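Local atomic coordinates of 3-oxoadipate enol-lactonase (Burkholderia xenovorans, PDB entry 2XUA), a protein that probably hydrolyses 3-oxoadipate enol-lactone, a step in the bacterial breakdown of catechol, and has an alpha/beta hydrolase fold. Residues W28-N33 with L56-R61. Sequence-based numbering, arbitrary orientation.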
ATOM      1  N   TRP B  28      -3.376   6.933 -22.971  1.00 15.00           N
ATOM      2  CA  TRP B  28      -3.467   6.990 -21.525  1.00 14.89           C
ATOM      3  C   TRP B  28      -4.657   6.184 -21.017  1.00 14.93           C
ATOM      4  O   TRP B  28      -5.661   6.047 -21.714  1.00 14.65           O
ATOM      5  CB  TRP B  28      -3.653   8.431 -21.108  1.00 15.26           C
ATOM      6  CG  TRP B  28      -2.366   9.168 -20.991  1.00 12.99           C
ATOM      7  CD1 TRP B  28      -1.877  10.069 -21.885  1.00 14.19           C
ATOM      8  CD2 TRP B  28      -1.461   9.156 -19.887  1.00 13.31           C
ATOM      9  NE1 TRP B  28      -0.686  10.582 -21.423  1.00 14.32           N
ATOM     10  CE2 TRP B  28      -0.388  10.016 -20.218  1.00 12.15           C
ATOM     11  CE3 TRP B  28      -1.403   8.448 -18.687  1.00 13.39           C
ATOM     12  CZ2 TRP B  28       0.725  10.202 -19.378  1.00 14.08           C
ATOM     13  CZ3 TRP B  28      -0.292   8.674 -17.792  1.00 12.11           C
ATOM     14  CH2 TRP B  28       0.742   9.531 -18.154  1.00 16.60           C
ATOM     15  N   ILE B  29      -4.530   5.647 -19.800  1.00 14.93           N
ATOM     16  CA  ILE B  29      -5.681   5.145 -19.022  1.00 14.05           C
ATOM     17  C   ILE B  29      -5.597   5.756 -17.632  1.00 15.34           C
ATOM     18  O   ILE B  29      -4.479   5.823 -17.059  1.00 15.27           O
ATOM     19  CB  ILE B  29      -5.852   3.616 -19.039  1.00 15.30           C
ATOM     20  CG1 ILE B  29      -7.154   3.218 -18.327  1.00 14.01           C
ATOM     21  CG2 ILE B  29      -4.608   2.929 -18.452  1.00 12.13           C
ATOM     22  CD1 ILE B  29      -7.323   1.667 -18.253  1.00 15.39           C
ATOM     23  N   VAL B  30      -6.736   6.253 -17.112  1.00 13.29           N
ATOM     24  CA  VAL B  30      -6.771   6.811 -15.743  1.00 12.42           C
ATOM     25  C   VAL B  30      -7.621   5.844 -14.955  1.00 12.45           C
ATOM     26  O   VAL B  30      -8.658   5.416 -15.431  1.00 12.84           O
ATOM     27  CB  VAL B  30      -7.472   8.198 -15.728  1.00 13.18           C
ATOM     28  CG1 VAL B  30      -7.703   8.724 -14.271  1.00 11.94           C
ATOM     29  CG2 VAL B  30      -6.667   9.210 -16.581  1.00 11.81           C
ATOM     30  N   LEU B  31      -7.168   5.469 -13.768  1.00 11.54           N
ATOM     31  CA  LEU B  31      -7.950   4.504 -12.951  1.00 11.02           C
ATOM     32  C   LEU B  31      -8.523   5.355 -11.813  1.00 10.80           C
ATOM     33  O   LEU B  31      -7.800   6.208 -11.290  1.00 11.16           O
ATOM     34  CB  LEU B  31      -6.961   3.461 -12.386  1.00 10.55           C
ATOM     35  CG  LEU B  31      -6.289   2.639 -13.497  1.00 11.92           C
ATOM     36  CD1 LEU B  31      -5.397   1.466 -12.918  1.00  9.40           C
ATOM     37  CD2 LEU B  31      -7.366   2.071 -14.454  1.00 12.90           C
ATOM     38  N   SER B  32      -9.724   5.050 -11.324  1.00 10.37           N
ATOM     39  CA  SER B  32     -10.240   5.810 -10.198  1.00 10.16           C
ATOM     40  C   SER B  32     -10.804   4.895  -9.128  1.00  9.64           C
ATOM     41  O   SER B  32     -11.493   3.940  -9.436  1.00 10.24           O
ATOM     42  CB  SER B  32     -11.278   6.828 -10.730  1.00 10.34           C
ATOM     43  OG  SER B  32     -11.653   7.669  -9.638  1.00 13.66           O
ATOM     44  N   ASN B  33     -10.413   5.130  -7.877  1.00 10.96           N
ATOM     45  CA  ASN B  33     -10.507   4.148  -6.788  1.00 10.81           C
ATOM     46  C   ASN B  33     -11.927   4.145  -6.136  1.00 13.11           C
ATOM     47  O   ASN B  33     -12.751   5.050  -6.319  1.00 11.24           O
ATOM     48  CB  ASN B  33      -9.576   4.516  -5.615  1.00  8.53           C
ATOM     49  CG  ASN B  33      -8.126   4.777  -6.016  1.00 10.95           C
ATOM     50  OD1 ASN B  33      -7.366   5.400  -5.264  1.00 16.79           O
ATOM     51  ND2 ASN B  33      -7.747   4.353  -7.190  1.00  6.73           N
ATOM     52  N   LEU B  56      -2.234   6.256 -15.336  1.00 12.81           N
ATOM     53  CA  LEU B  56      -2.326   7.178 -14.247  1.00 12.04           C
ATOM     54  C   LEU B  56      -3.251   6.676 -13.155  1.00 12.46           C
ATOM     55  O   LEU B  56      -4.447   6.364 -13.427  1.00 13.69           O
ATOM     56  CB  LEU B  56      -2.872   8.522 -14.782  1.00 12.81           C
ATOM     57  CG  LEU B  56      -3.130   9.633 -13.795  1.00 12.78           C
ATOM     58  CD1 LEU B  56      -1.793   9.968 -13.037  1.00 13.17           C
ATOM     59  CD2 LEU B  56      -3.695  10.908 -14.518  1.00 13.30           C
ATOM     60  N   ARG B  57      -2.716   6.612 -11.937  1.00 12.27           N
ATOM     61  CA  ARG B  57      -3.523   6.347 -10.734  1.00 12.39           C
ATOM     62  C   ARG B  57      -3.418   7.534  -9.807  1.00 10.24           C
ATOM     63  O   ARG B  57      -2.414   8.291  -9.858  1.00 11.65           O
ATOM     64  CB  ARG B  57      -2.968   5.127  -9.991  1.00 10.94           C
ATOM     65  CG  ARG B  57      -3.274   3.834 -10.714  1.00 12.58           C
ATOM     66  CD  ARG B  57      -2.627   2.690  -9.875  1.00 11.71           C
ATOM     67  NE  ARG B  57      -1.190   2.626 -10.152  1.00 13.95           N
ATOM     68  CZ  ARG B  57      -0.266   2.016  -9.366  1.00 16.41           C
ATOM     69  NH1 ARG B  57      -0.596   1.478  -8.215  1.00 11.47           N
ATOM     70  NH2 ARG B  57       1.009   1.925  -9.743  1.00 12.30           N
ATOM     71  N   TYR B  58      -4.388   7.689  -8.904  1.00 10.89           N
ATOM     72  CA  TYR B  58      -4.323   8.793  -7.987  1.00 11.98           C
ATOM     73  C   TYR B  58      -5.133   8.441  -6.742  1.00 13.29           C
ATOM     74  O   TYR B  58      -5.965   7.534  -6.765  1.00 13.42           O
ATOM     75  CB  TYR B  58      -4.834  10.097  -8.685  1.00 11.75           C
ATOM     76  CG  TYR B  58      -6.318  10.113  -8.912  1.00 13.55           C
ATOM     77  CD1 TYR B  58      -7.176  10.849  -8.069  1.00 13.94           C
ATOM     78  CD2 TYR B  58      -6.881   9.439  -9.982  1.00  9.96           C
ATOM     79  CE1 TYR B  58      -8.588  10.828  -8.266  1.00 12.46           C
ATOM     80  CE2 TYR B  58      -8.270   9.418 -10.191  1.00 11.83           C
ATOM     81  CZ  TYR B  58      -9.102  10.096  -9.311  1.00 13.41           C
ATOM     82  OH  TYR B  58     -10.447  10.083  -9.531  1.00 17.08           O
ATOM     83  N   ASP B  59      -4.838   9.130  -5.655  1.00 13.18           N
ATOM     84  CA  ASP B  59      -5.646   9.036  -4.444  1.00 13.72           C
ATOM     85  C   ASP B  59      -6.738  10.089  -4.536  1.00 14.92           C
ATOM     86  O   ASP B  59      -6.472  11.306  -4.577  1.00 13.18           O
ATOM     87  CB  ASP B  59      -4.783   9.212  -3.200  1.00 11.07           C
ATOM     88  CG  ASP B  59      -3.940   7.957  -2.900  1.00 13.62           C
ATOM     89  OD1 ASP B  59      -4.200   6.932  -3.507  1.00 13.64           O
ATOM     90  OD2 ASP B  59      -3.026   7.962  -2.057  1.00 14.32           O
ATOM     91  N   THR B  60      -7.973   9.611  -4.550  1.00 16.04           N
ATOM     92  CA  THR B  60      -9.132  10.532  -4.568  1.00 15.61           C
ATOM     93  C   THR B  60      -9.028  11.497  -3.383  1.00 15.52           C
ATOM     94  O   THR B  60      -8.497  11.158  -2.336  1.00 15.47           O
ATOM     95  CB  THR B  60     -10.416   9.675  -4.463  1.00 15.87           C
ATOM     96  OG1 THR B  60     -10.475   8.757  -5.569  1.00 16.28           O
ATOM     97  CG2 THR B  60     -11.717  10.578  -4.485  1.00 14.15           C
ATOM     98  N   ARG B  61      -9.535  12.717  -3.506  1.00 16.74           N
ATOM     99  CA  ARG B  61      -9.503  13.621  -2.348  1.00 17.09           C
ATOM    100  C   ARG B  61     -10.098  12.917  -1.112  1.00 16.70           C
ATOM    101  O   ARG B  61     -11.005  12.098  -1.212  1.00 15.91           O
ATOM    102  CB  ARG B  61     -10.306  14.919  -2.630  1.00 17.18           C
ATOM    103  CG  ARG B  61     -11.711  14.676  -3.082  1.00 19.90           C
ATOM    104  CD  ARG B  61     -12.494  16.062  -2.928  1.00 25.12           C
ATOM    105  NE  ARG B  61     -11.978  17.038  -3.905  1.00 24.64           N
ATOM    106  CZ  ARG B  61     -12.077  18.367  -3.805  1.00 30.70           C
ATOM    107  NH1 ARG B  61     -12.685  18.929  -2.759  1.00 29.84           N
ATOM    108  NH2 ARG B  61     -11.595  19.136  -4.780  1.00 27.40           N
TER
HETATM  109  O   HOH W   1      -6.132   5.337  -9.136  1.00 13.82           O
HETATM  110  O   HOH W   2     -12.480   7.729  -7.051  1.00 11.89           O
HETATM  111  O   HOH W   3      -8.736   7.424  -7.377  1.00 11.92           O
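Leu56 sits in a hollow formed by Trp28 and Val30: CZ3 on the indole rim of Trp28 meets its CB at 4.0 Å, while CG2 of Val30 lies beside its CD2, both side chains pointing the same way. The Leu56 backbone N approaches the indole at its edge, near the ring plane. Beneath this apolar row the two parallel strands are joined by Leu56 N to Ile29 O (2.9 Å, 177° at the hydrogen) and Leu31 N to Leu56 O (2.9 Å). On the other face of the sheet, Leu31 CD1 rests alongside Arg57 CG at 3.9 Å, and the arginine chain then bends toward salt bridges with Asp19 and with Asp176 of the second subunit. Beyond Leu56 the strands part, and three waters fill the widening gap. Water 1 replaces a direct bond, linking Leu31 O to Tyr58 N. With its CG between the backbone N and the carbonyl carbon (chi1 72°), the Tyr58 ring reaches back across the gap, setting CE2 against Val30 CG1, and brings Tyr58 OH 2.7 Å from Ser32 OG, a hydrogen bond in which either could be the donor. Water 3 lies over the centre of this ring, 3.3 Å above its plane, and bonds to Asn33 N, Tyr58 O and Thr60 OG1. Water 2 completes the wedge, bridging Ser32 OG, Asn33 O and Thr60 OG1. Helix 75-88 packs on Tyr58 through Val82 and Leu85. Strands 28-32 and 54-58, joined through helix 43-52, form a beta-alpha-beta crossover in the central sheet of the alpha/beta hydrolase fold, their splayed C-terminal ends lying toward the laevulinic acid pocket.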